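PDB 4HXY: Plm1 from Streptomyces sp. HK803, which probably reduces, as the NADPH-dependent ketoreductase domain of the first polyketide synthase module, the beta-keto group of a chain intermediate in phoslactomycin biosynthesis. Local coordinates for residues Gly188-Thr193 with Val270-His275; Gly197-His202 with Gly362-Gly367; Leu217-Gln222 with Glu244-Asp249; Thr251-Met256 with Ala304-Glu309. All coordinates share one frame; numbering follows the deposited sequence. Where two conformers were deposited one is given.

Contact 1: Gly188-Thr193 with Val270-His275; sequences GTVLIT and VRTVVH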
# COMPACT_ATOMS: atom_id res chain seq x y z
N GLY A 188 3.60 12.62 25.58
CA GLY A 188 2.67 13.68 25.27
C GLY A 188 1.33 13.13 24.83
O GLY A 188 0.83 12.17 25.43
N THR A 189 0.78 13.73 23.77
CA THR A 189 -0.51 13.32 23.22
C THR A 189 -0.32 12.33 22.07
O THR A 189 0.38 12.63 21.09
CB THR A 189 -1.29 14.54 22.74
OG1 THR A 189 -1.54 15.38 23.88
CG2 THR A 189 -2.60 14.15 22.10
N VAL A 190 -0.95 11.16 22.22
CA VAL A 190 -0.90 10.08 21.24
C VAL A 190 -2.28 10.03 20.58
O VAL A 190 -3.29 9.86 21.28
CB VAL A 190 -0.58 8.74 21.91
CG1 VAL A 190 -0.52 7.61 20.90
CG2 VAL A 190 0.75 8.83 22.63
N LEU A 191 -2.31 10.21 19.26
CA LEU A 191 -3.54 10.20 18.48
C LEU A 191 -3.61 8.88 17.70
O LEU A 191 -2.75 8.60 16.89
CB LEU A 191 -3.59 11.39 17.54
CG LEU A 191 -4.76 11.47 16.55
CD1 LEU A 191 -6.06 11.63 17.34
CD2 LEU A 191 -4.54 12.62 15.56
N ILE A 192 -4.65 8.10 17.95
CA ILE A 192 -4.82 6.82 17.29
C ILE A 192 -6.08 6.88 16.43
O ILE A 192 -7.19 6.88 16.95
CB ILE A 192 -4.88 5.65 18.30
CG1 ILE A 192 -3.64 5.65 19.22
CG2 ILE A 192 -5.03 4.32 17.55
CD1 ILE A 192 -3.71 4.65 20.39
N THR A 193 -5.90 6.99 15.12
CA THR A 193 -7.07 7.05 14.23
C THR A 193 -7.55 5.61 14.06
O THR A 193 -6.75 4.67 14.09
CB THR A 193 -6.76 7.70 12.87
OG1 THR A 193 -5.98 6.78 12.09
CG2 THR A 193 -6.04 9.09 13.04
N VAL A 270 -0.27 17.07 19.69
CA VAL A 270 -0.08 15.71 19.18
C VAL A 270 1.40 15.53 18.91
O VAL A 270 2.00 16.34 18.20
CB VAL A 270 -0.90 15.45 17.88
CG1 VAL A 270 -0.55 14.06 17.28
CG2 VAL A 270 -2.39 15.58 18.15
N ARG A 271 1.97 14.47 19.50
CA ARG A 271 3.38 14.09 19.30
C ARG A 271 3.55 12.76 18.57
O ARG A 271 4.58 12.55 17.95
CB ARG A 271 4.12 14.02 20.65
CG ARG A 271 4.08 15.33 21.47
CD ARG A 271 4.63 16.49 20.67
NE ARG A 271 6.02 16.24 20.27
CZ ARG A 271 6.56 16.60 19.11
NH1 ARG A 271 5.84 17.23 18.17
NH2 ARG A 271 7.83 16.32 18.87
N THR A 272 2.55 11.88 18.63
CA THR A 272 2.59 10.59 17.94
C THR A 272 1.25 10.37 17.26
O THR A 272 0.19 10.67 17.83
CB THR A 272 2.90 9.42 18.90
OG1 THR A 272 4.26 9.49 19.34
CG2 THR A 272 2.65 8.04 18.23
N VAL A 273 1.32 9.87 16.03
CA VAL A 273 0.14 9.41 15.32
C VAL A 273 0.28 7.94 14.99
O VAL A 273 1.31 7.52 14.47
CB VAL A 273 -0.04 10.17 14.01
CG1 VAL A 273 -1.14 9.50 13.19
CG2 VAL A 273 -0.37 11.63 14.29
N VAL A 274 -0.76 7.17 15.29
CA VAL A 274 -0.88 5.81 14.78
C VAL A 274 -2.14 5.81 13.92
O VAL A 274 -3.23 6.08 14.43
CB VAL A 274 -1.01 4.76 15.88
CG1 VAL A 274 -1.17 3.36 15.24
CG2 VAL A 274 0.22 4.80 16.77
N HIS A 275 -1.99 5.57 12.63
CA HIS A 275 -3.10 5.69 11.70
C HIS A 275 -3.64 4.32 11.36
O HIS A 275 -3.09 3.62 10.51
CB HIS A 275 -2.64 6.44 10.45
CG HIS A 275 -3.69 6.64 9.40
ND1 HIS A 275 -4.92 7.21 9.66
CD2 HIS A 275 -3.65 6.43 8.06
CE1 HIS A 275 -5.61 7.30 8.53
NE2 HIS A 275 -4.85 6.87 7.54
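The imidazole of His275 is met at its edge, near the ring plane, by Thr193 OG1, which lies 2.7 Å from His275 ND1 in a hydrogen bond whose donor could be either atom. The pair ends two neighbouring parallel strands of the Rossmann fold, 189-193 and 270-275, whose axes come within 4.8 Å. The ring is fixed at both nitrogens, since NE2 is hydrogen-bonded to Lys300 O, while Leu307 of helix 290-310 packs against it. Thr193 places OG1 between its own backbone N and carbonyl carbon (chi1 74°), where it also takes the amide of Ala277. A leucine in place of His275 would probably leave both Thr193 OG1 and Lys300 O without this partner in a buried setting. Along the strands, Val274 N reaches Leu191 O at 2.9 Å and Leu191 N reaches Thr272 O at 2.9 Å. Val190, Ile192, Thr272 and Val274 share one face of the sheet; Leu191, Val273 and the Thr193-His275 pair share the other. Leu191 CB meets Val270 CG1 at 4.1 Å. Between Thr189 and Val190 the register slips by one residue, a beta bulge at which Thr189 O accepts Arg271 N at 2.9 Å and, weakly, Thr272 N at 3.4 Å.

Contact 2: Gly197-His202 with Gly362-Gly367; sequences GGLGGH and GPWAGG. With NDP (NADPH dihydro-nicotinamide-adenine-dinucleotide phosphate), chain C.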
# COMPACT_ATOMS: atom_id res chain seq x y z
N GLY A 197 -11.53 0.93 16.94
CA GLY A 197 -11.50 -0.33 16.20
C GLY A 197 -10.66 -1.40 16.85
O GLY A 197 -10.13 -1.21 17.96
N GLY A 198 -10.52 -2.53 16.17
CA GLY A 198 -9.84 -3.69 16.72
C GLY A 198 -8.38 -3.42 16.99
O GLY A 198 -7.92 -3.47 18.13
N LEU A 199 -7.63 -3.12 15.93
CA LEU A 199 -6.19 -2.93 16.06
C LEU A 199 -5.89 -1.66 16.83
O LEU A 199 -4.98 -1.65 17.68
CB LEU A 199 -5.49 -2.94 14.71
CG LEU A 199 -5.06 -4.32 14.20
CD1 LEU A 199 -6.18 -5.36 14.20
CD2 LEU A 199 -4.42 -4.19 12.81
N GLY A 200 -6.64 -0.60 16.53
CA GLY A 200 -6.52 0.68 17.26
C GLY A 200 -6.62 0.48 18.76
O GLY A 200 -5.86 1.06 19.55
N GLY A 201 -7.59 -0.34 19.18
CA GLY A 201 -7.79 -0.62 20.61
C GLY A 201 -6.61 -1.35 21.23
O GLY A 201 -6.19 -1.03 22.35
N HIS A 202 -6.07 -2.34 20.52
CA HIS A 202 -4.89 -3.04 21.02
C HIS A 202 -3.71 -2.10 21.21
O HIS A 202 -2.97 -2.20 22.17
CB HIS A 202 -4.46 -4.17 20.10
CG HIS A 202 -5.46 -5.27 19.99
ND1 HIS A 202 -5.97 -5.91 21.09
CD2 HIS A 202 -6.03 -5.86 18.91
CE1 HIS A 202 -6.84 -6.83 20.70
NE2 HIS A 202 -6.89 -6.82 19.38
N GLY A 362 0.30 -8.69 7.88
CA GLY A 362 -0.61 -9.81 7.68
C GLY A 362 -1.79 -9.76 8.62
O GLY A 362 -1.93 -8.84 9.43
N PRO A 363 -2.66 -10.77 8.55
CA PRO A 363 -3.85 -10.78 9.37
C PRO A 363 -3.47 -10.85 10.84
O PRO A 363 -2.45 -11.46 11.20
CB PRO A 363 -4.58 -12.05 8.93
CG PRO A 363 -3.53 -12.90 8.29
CD PRO A 363 -2.59 -11.94 7.65
N TRP A 364 -4.27 -10.18 11.67
CA TRP A 364 -4.16 -10.29 13.12
C TRP A 364 -5.28 -11.14 13.69
O TRP A 364 -6.41 -11.12 13.20
CB TRP A 364 -4.36 -8.92 13.76
CG TRP A 364 -3.23 -7.93 13.65
CD1 TRP A 364 -2.50 -7.59 12.54
CD2 TRP A 364 -2.79 -7.06 14.70
NE1 TRP A 364 -1.61 -6.59 12.85
CE2 TRP A 364 -1.77 -6.23 14.17
CE3 TRP A 364 -3.14 -6.92 16.04
CZ2 TRP A 364 -1.11 -5.29 14.93
CZ3 TRP A 364 -2.49 -5.94 16.80
CH2 TRP A 364 -1.48 -5.15 16.24
N ALA A 365 -4.97 -11.84 14.76
CA ALA A 365 -5.99 -12.50 15.58
C ALA A 365 -6.67 -11.44 16.44
O ALA A 365 -6.18 -10.32 16.56
CB ALA A 365 -5.32 -13.54 16.47
N GLY A 366 -7.80 -11.80 17.05
CA GLY A 366 -8.35 -11.00 18.17
C GLY A 366 -9.33 -9.88 17.87
O GLY A 366 -9.54 -8.97 18.71
N GLY A 367 -9.95 -9.92 16.70
CA GLY A 367 -11.03 -8.98 16.35
C GLY A 367 -10.61 -7.90 15.38
O GLY A 367 -9.42 -7.73 15.09
PA NDP C . -11.66 -2.02 12.27
O1A NDP C . -11.97 -2.70 13.56
O2A NDP C . -12.75 -1.90 11.24
O5B NDP C . -11.10 -0.55 12.57
C5B NDP C . -11.13 0.45 11.57
C4B NDP C . -11.38 1.77 12.24
O4B NDP C . -11.37 2.81 11.29
C3B NDP C . -12.73 1.85 12.91
O3B NDP C . -12.52 2.36 14.25
C2B NDP C . -13.53 2.84 12.09
O2B NDP C . -14.42 3.44 13.00
C1B NDP C . -12.40 3.73 11.58
N9A NDP C . -12.70 4.56 10.42
C8A NDP C . -13.12 4.17 9.17
N7A NDP C . -13.31 5.27 8.40
C5A NDP C . -12.97 6.37 9.15
C6A NDP C . -12.95 7.73 8.89
N6A NDP C . -13.29 8.28 7.73
N1A NDP C . -12.57 8.58 9.92
C2A NDP C . -12.18 8.08 11.15
N3A NDP C . -12.20 6.74 11.42
C4A NDP C . -12.59 5.91 10.42
O3 NDP C . -10.42 -2.72 11.53
PN NDP C . -9.07 -3.26 12.16
O1N NDP C . -8.97 -4.69 11.78
O2N NDP C . -8.87 -2.88 13.57
O5D NDP C . -7.95 -2.60 11.23
C5D NDP C . -7.47 -1.30 11.47
C4D NDP C . -6.39 -0.99 10.44
O4D NDP C . -5.46 -2.06 10.37
C3D NDP C . -6.96 -0.84 9.05
O3D NDP C . -6.43 0.31 8.46
C2D NDP C . -6.50 -2.07 8.30
O2D NDP C . -6.35 -1.84 6.91
C1D NDP C . -5.22 -2.42 9.02
N1N NDP C . -4.94 -3.86 8.96
C2N NDP C . -5.69 -4.76 9.67
C3N NDP C . -5.55 -6.13 9.51
C7N NDP C . -6.31 -7.10 10.33
O7N NDP C . -5.92 -8.41 10.23
N7N NDP C . -7.34 -6.80 11.11
C4N NDP C . -4.33 -6.64 8.79
C5N NDP C . -3.57 -5.58 8.06
C6N NDP C . -3.88 -4.25 8.19
P2B NDP C . -15.69 4.31 12.55
O1X NDP C . -16.43 4.59 13.84
O2X NDP C . -16.56 3.52 11.56
O3X NDP C . -15.25 5.54 11.87
O HOH W 1 -7.25 -7.90 16.70
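The glycine-rich turn of the Rossmann fold, which leads into helix 198-210, packs against the loop after strand 357-361 beside the bound NADPH. Leu199 lies over one face of the Trp364 indole: CD2 makes a CH-pi contact 3.6 Å from the centroid of the five-membered ring, 11° off its normal. That same Leu199 CD2 touches C2N of the nicotinamide at 3.4 Å, wedging the leucine between indole and cofactor. An alanine at Trp364 would probably open a gap beside Leu199 where the indole face lay, so that the leucine is less firmly held against the nicotinamide. His202 comes past the indole obliquely, CD2 near Trp364 CZ3, and turns its ring edge to the loop. A weak hydrogen bond of 3.5 Å runs from His202 NE2 to Gly366 O; a water bound to NE2 donates to Ala365 O and Gly367 O. Backbone amides hold the cofactor here: Leu199 N donates to O2N of the diphosphate at 2.7 Å and Trp364 N to the carboxamide O7N at 2.8 Å. Diphosphate and carboxamide are thus held by main chain from two distant parts of the sequence, which probably helps orient the nicotinamide for hydride transfer.

Contact 3: Leu217-Gln222 with Glu244-Asp249; sequences LLLSRQ and EAVAVD. With NDP (NADPH dihydro-nicotinamide-adenine-dinucleotide phosphate), chain C.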
# COMPACT_ATOMS: atom_id res chain seq x y z
N LEU A 217 -5.73 9.76 22.65
CA LEU A 217 -6.94 10.16 21.94
C LEU A 217 -7.27 9.10 20.89
O LEU A 217 -6.45 8.79 20.01
CB LEU A 217 -6.75 11.51 21.28
CG LEU A 217 -6.55 12.75 22.16
CD1 LEU A 217 -6.84 13.97 21.33
CD2 LEU A 217 -7.46 12.74 23.37
N LEU A 218 -8.48 8.55 20.99
CA LEU A 218 -8.97 7.53 20.07
C LEU A 218 -9.93 8.22 19.12
O LEU A 218 -10.95 8.77 19.55
CB LEU A 218 -9.68 6.42 20.82
CG LEU A 218 -8.96 5.73 21.96
CD1 LEU A 218 -9.87 4.65 22.50
CD2 LEU A 218 -7.59 5.15 21.56
N LEU A 219 -9.58 8.24 17.85
CA LEU A 219 -10.37 8.98 16.85
C LEU A 219 -11.05 8.03 15.88
O LEU A 219 -10.42 7.13 15.31
CB LEU A 219 -9.45 9.93 16.08
CG LEU A 219 -10.08 10.86 15.03
CD1 LEU A 219 -9.27 12.14 14.88
CD2 LEU A 219 -10.17 10.13 13.69
N SER A 220 -12.35 8.24 15.67
CA SER A 220 -13.14 7.42 14.73
C SER A 220 -14.40 8.21 14.47
O SER A 220 -14.67 9.18 15.16
CB SER A 220 -13.43 6.05 15.29
OG SER A 220 -14.32 6.09 16.40
N ARG A 221 -15.17 7.84 13.44
CA ARG A 221 -16.41 8.57 13.19
C ARG A 221 -17.41 8.38 14.33
O ARG A 221 -18.18 9.29 14.64
CB ARG A 221 -17.03 8.16 11.87
CG ARG A 221 -16.21 8.58 10.68
CD ARG A 221 -16.55 7.81 9.42
NE ARG A 221 -16.42 6.38 9.58
CZ ARG A 221 -16.69 5.51 8.60
NH1 ARG A 221 -17.07 5.95 7.40
NH2 ARG A 221 -16.60 4.21 8.82
N GLN A 222 -17.40 7.22 14.95
CA GLN A 222 -18.33 6.93 16.04
C GLN A 222 -17.87 7.51 17.36
O GLN A 222 -18.70 7.87 18.20
CB GLN A 222 -18.56 5.45 16.19
CG GLN A 222 -19.43 4.86 15.09
CD GLN A 222 -19.47 3.38 15.15
OE1 GLN A 222 -20.40 2.78 15.71
NE2 GLN A 222 -18.43 2.74 14.61
N GLU A 244 -9.63 9.80 25.81
CA GLU A 244 -10.93 10.17 25.33
C GLU A 244 -11.10 9.59 23.94
O GLU A 244 -10.11 9.38 23.23
CB GLU A 244 -11.10 11.70 25.35
CG GLU A 244 -10.81 12.47 24.10
CD GLU A 244 -11.28 13.95 24.20
OE1 GLU A 244 -10.47 14.80 24.66
OE2 GLU A 244 -12.43 14.27 23.80
N ALA A 245 -12.34 9.31 23.57
CA ALA A 245 -12.66 8.96 22.19
C ALA A 245 -13.33 10.16 21.57
O ALA A 245 -14.27 10.73 22.15
CB ALA A 245 -13.52 7.72 22.10
N VAL A 246 -12.80 10.61 20.44
CA VAL A 246 -13.34 11.77 19.75
C VAL A 246 -14.02 11.29 18.46
O VAL A 246 -13.50 10.42 17.77
CB VAL A 246 -12.31 12.89 19.48
CG1 VAL A 246 -11.71 13.43 20.82
CG2 VAL A 246 -11.18 12.44 18.55
N ALA A 247 -15.20 11.85 18.17
CA ALA A 247 -15.98 11.49 17.00
C ALA A 247 -15.63 12.46 15.87
O ALA A 247 -16.14 13.59 15.79
CB ALA A 247 -17.49 11.50 17.34
N VAL A 248 -14.70 12.04 15.01
CA VAL A 248 -14.13 12.88 13.96
C VAL A 248 -13.86 12.02 12.73
O VAL A 248 -13.36 10.92 12.84
CB VAL A 248 -12.81 13.60 14.41
CG1 VAL A 248 -12.16 14.36 13.27
CG2 VAL A 248 -13.07 14.57 15.56
N ASP A 249 -14.27 12.52 11.57
CA ASP A 249 -13.89 11.94 10.28
C ASP A 249 -12.45 12.38 9.95
O ASP A 249 -12.16 13.56 9.81
CB ASP A 249 -14.87 12.45 9.24
CG ASP A 249 -14.68 11.85 7.86
OD1 ASP A 249 -13.63 11.25 7.59
OD2 ASP A 249 -15.62 11.99 7.04
PA NDP C . -11.66 -2.02 12.27
O1A NDP C . -11.97 -2.70 13.56
O2A NDP C . -12.75 -1.90 11.24
O5B NDP C . -11.10 -0.55 12.57
C5B NDP C . -11.13 0.45 11.57
C4B NDP C . -11.38 1.77 12.24
O4B NDP C . -11.37 2.81 11.29
C3B NDP C . -12.73 1.85 12.91
O3B NDP C . -12.52 2.36 14.25
C2B NDP C . -13.53 2.84 12.09
O2B NDP C . -14.42 3.44 13.00
C1B NDP C . -12.40 3.73 11.58
N9A NDP C . -12.70 4.56 10.42
C8A NDP C . -13.12 4.17 9.17
N7A NDP C . -13.31 5.27 8.40
C5A NDP C . -12.97 6.37 9.15
C6A NDP C . -12.95 7.73 8.89
N6A NDP C . -13.29 8.28 7.73
N1A NDP C . -12.57 8.58 9.92
C2A NDP C . -12.18 8.08 11.15
N3A NDP C . -12.20 6.74 11.42
C4A NDP C . -12.59 5.91 10.42
O3 NDP C . -10.42 -2.72 11.53
PN NDP C . -9.07 -3.26 12.16
O1N NDP C . -8.97 -4.69 11.78
O2N NDP C . -8.87 -2.88 13.57
O5D NDP C . -7.95 -2.60 11.23
C5D NDP C . -7.47 -1.30 11.47
C4D NDP C . -6.39 -0.99 10.44
O4D NDP C . -5.46 -2.06 10.37
C3D NDP C . -6.96 -0.84 9.05
O3D NDP C . -6.43 0.31 8.46
C2D NDP C . -6.50 -2.07 8.30
O2D NDP C . -6.35 -1.84 6.91
C1D NDP C . -5.22 -2.42 9.02
N1N NDP C . -4.94 -3.86 8.96
C2N NDP C . -5.69 -4.76 9.67
C3N NDP C . -5.55 -6.13 9.51
C7N NDP C . -6.31 -7.10 10.33
O7N NDP C . -5.92 -8.41 10.23
N7N NDP C . -7.34 -6.80 11.11
C4N NDP C . -4.33 -6.64 8.79
C5N NDP C . -3.57 -5.58 8.06
C6N NDP C . -3.88 -4.25 8.19
P2B NDP C . -15.69 4.31 12.55
O1X NDP C . -16.43 4.59 13.84
O2X NDP C . -16.56 3.52 11.56
O3X NDP C . -15.25 5.54 11.87
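Leu219 packs against Val246 and Val248 where two parallel strands of a beta-alpha-beta unit, 215-220 and 242-247, run side by side in the Rossmann fold. This interlocked, largely buried cluster is the tightly packed part of the contact. Leu219 CB meets Val246 CG2 at 3.9 Å, and its CD1 lies equally near Val248 CB. With CG anti to the backbone N (chi1 -177°), the Leu219 side chain passes beside its own carbonyl carbon and sends CD2 toward the adenine. Helix 253-265 closes this face through Met256 and Leu259; on the other face Leu218 and Ala245 lie under helix 229-237. The backbone ladder is regular, Val246 N donating to Leu218 O at 2.8 Å, until Val248 N approaches Ser220 O from 38° out of the carbonyl plane as the second strand gives way to loop.

The solvent side is different. Glu244 is exposed, although its side chain runs alongside Leu217 and its CG lies 3.4 Å from Leu217 CD2. Arg221 and Gln222 are exposed too, yet are held by the cofactor. The 2'-phosphate receives five hydrogen bonds from them: O3X takes both Arg221 N and NE, the latter at 2.7 Å, O2X takes NH2, and O1X takes Gln222 N and NE2. Such a grip is consistent with a preference for NADPH over NADH, which lacks this phosphate. The guanidinium, its chain bent at chi3 (-56°), presents one face to the adenine, with N7A 3.3 Å above its centre and the phosphate at its edge. At the edge of the base, Asp249 OD1, also bonded to Thr251 OG1, accepts N6A at 3.0 Å.

Contact 4: Thr251-Met256 with Ala304-Glu309; sequences TDRAAM and ALLLDE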
# COMPACT_ATOMS: atom_id res chain seq x y z
N THR A 251 -10.82 12.38 7.36
CA THR A 251 -10.70 13.09 6.08
C THR A 251 -11.25 14.52 6.14
O THR A 251 -11.11 15.27 5.16
CB THR A 251 -11.43 12.34 4.92
OG1 THR A 251 -12.85 12.43 5.06
CG2 THR A 251 -11.01 10.86 4.85
N ASP A 252 -11.84 14.91 7.26
CA ASP A 252 -12.47 16.23 7.40
C ASP A 252 -11.46 17.27 7.88
O ASP A 252 -11.08 17.30 9.06
CB ASP A 252 -13.67 16.14 8.36
CG ASP A 252 -14.45 17.44 8.48
OD1 ASP A 252 -13.86 18.52 8.49
OD2 ASP A 252 -15.68 17.36 8.59
N ARG A 253 -11.02 18.10 6.95
CA ARG A 253 -9.97 19.07 7.22
C ARG A 253 -10.33 20.03 8.35
O ARG A 253 -9.49 20.32 9.22
CB ARG A 253 -9.64 19.86 5.97
CG ARG A 253 -8.55 20.90 6.16
CD ARG A 253 -8.28 21.64 4.86
NE ARG A 253 -7.56 20.77 3.93
CZ ARG A 253 -6.24 20.63 3.91
NH1 ARG A 253 -5.48 21.32 4.75
NH2 ARG A 253 -5.68 19.81 3.04
N ALA A 254 -11.56 20.54 8.35
CA ALA A 254 -11.97 21.52 9.36
C ALA A 254 -11.98 20.91 10.76
O ALA A 254 -11.49 21.52 11.71
CB ALA A 254 -13.36 22.08 9.03
N ALA A 255 -12.55 19.71 10.87
CA ALA A 255 -12.60 18.97 12.12
C ALA A 255 -11.22 18.55 12.60
O ALA A 255 -10.92 18.67 13.78
CB ALA A 255 -13.50 17.75 11.97
N MET A 256 -10.37 18.08 11.69
CA MET A 256 -9.04 17.61 12.08
C MET A 256 -8.16 18.77 12.53
O MET A 256 -7.47 18.68 13.55
CB MET A 256 -8.37 16.82 10.94
CG MET A 256 -9.01 15.47 10.72
SD MET A 256 -8.76 14.28 12.06
CE MET A 256 -7.06 13.85 11.70
N ALA A 304 -4.39 9.86 5.87
CA ALA A 304 -2.95 9.90 6.09
C ALA A 304 -2.31 11.17 5.53
O ALA A 304 -1.41 11.74 6.17
CB ALA A 304 -2.29 8.67 5.51
N LEU A 305 -2.75 11.58 4.34
CA LEU A 305 -2.22 12.77 3.69
C LEU A 305 -2.58 14.00 4.51
O LEU A 305 -1.76 14.92 4.63
CB LEU A 305 -2.78 12.92 2.28
CG LEU A 305 -2.16 11.95 1.27
CD1 LEU A 305 -2.99 11.89 -0.02
CD2 LEU A 305 -0.69 12.22 0.96
N LEU A 306 -3.79 14.02 5.05
CA LEU A 306 -4.22 15.17 5.86
C LEU A 306 -3.40 15.22 7.15
O LEU A 306 -2.90 16.28 7.54
CB LEU A 306 -5.71 15.08 6.17
CG LEU A 306 -6.34 16.24 6.95
CD1 LEU A 306 -6.13 17.58 6.24
CD2 LEU A 306 -7.82 15.95 7.15
N LEU A 307 -3.20 14.06 7.78
CA LEU A 307 -2.39 13.99 9.00
C LEU A 307 -0.96 14.45 8.75
O LEU A 307 -0.38 15.16 9.56
CB LEU A 307 -2.36 12.58 9.58
CG LEU A 307 -3.66 12.10 10.23
CD1 LEU A 307 -3.70 10.56 10.26
CD2 LEU A 307 -3.82 12.69 11.63
N ASP A 308 -0.38 14.01 7.65
CA ASP A 308 0.98 14.37 7.29
C ASP A 308 1.08 15.89 7.13
O ASP A 308 2.03 16.52 7.61
CB ASP A 308 1.39 13.66 5.99
CG ASP A 308 2.73 14.14 5.44
OD1 ASP A 308 3.78 13.96 6.09
OD2 ASP A 308 2.73 14.70 4.34
N GLU A 309 0.10 16.48 6.45
CA GLU A 309 0.10 17.92 6.22
C GLU A 309 -0.04 18.74 7.51
O GLU A 309 0.68 19.75 7.71
CB GLU A 309 -0.98 18.27 5.22
CG GLU A 309 -1.03 19.76 4.89
CD GLU A 309 -2.30 20.14 4.18
OE1 GLU A 309 -2.91 19.25 3.54
OE2 GLU A 309 -2.71 21.32 4.29
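Arg253 runs straight from its backbone, CG anti to N (chi1 180°), then bends at chi3 (-73°), bringing its guanidinium to Glu309, whose side chain is likewise extended from its helix. The two meet end-on in a bidentate salt bridge: NH1 donates to Glu309 OE2 at 2.8 Å and NH2 to Glu309 OE1 at 2.9 Å. Both oxygens lie near the guanidinium plane, but the carboxylate is turned 40° against it, so OE1 is met on its syn side and OE2 from above the carboxylate plane. Leu306 covers one face of the guanidinium, CD1 3.8 Å from its plane over the centre, while CD2 packs on Arg253 CA and Met256 CG, each at 3.8 Å. Deeper in, Met256 curls at chi2 and chi3 to press CE against Leu307 CD2, a tight 3.4 Å. The contact joins the start of helix 253-265 to helix 290-310 on one face of the Rossmann sheet. Asp252 caps that start, OD1 accepting Ala255 N at 3.0 Å. Apolar groups seal the buried side, and the ion pair bridges the helices at the exposed edge, where solvent would probably weaken its attraction while two bonds and the leucine on one face limit the guanidinium's rotation.

From the N terminus, strand 189-193 opens contact 1 and the following turn and helix open contact 2. Contact 3 then closes the short beta-alpha-beta loop from 217-222 to 244-249, lying wholly within the spans of contacts 1 and 2. Contact 4 opens at 251-256, before 270-275 closes contact 1, so these two cross; it closes at 304-309. Contact 2, closing last at 362-367, encloses contacts 3 and 4 and crosses contact 1. Strands 189-193 and 215-220 are neighbours, which puts contacts 1 and 3 in the same sheet. Leu307 and Met256 of contact 4 pack on that sheet, while contacts 2 and 3 hold NADPH at different parts of its length.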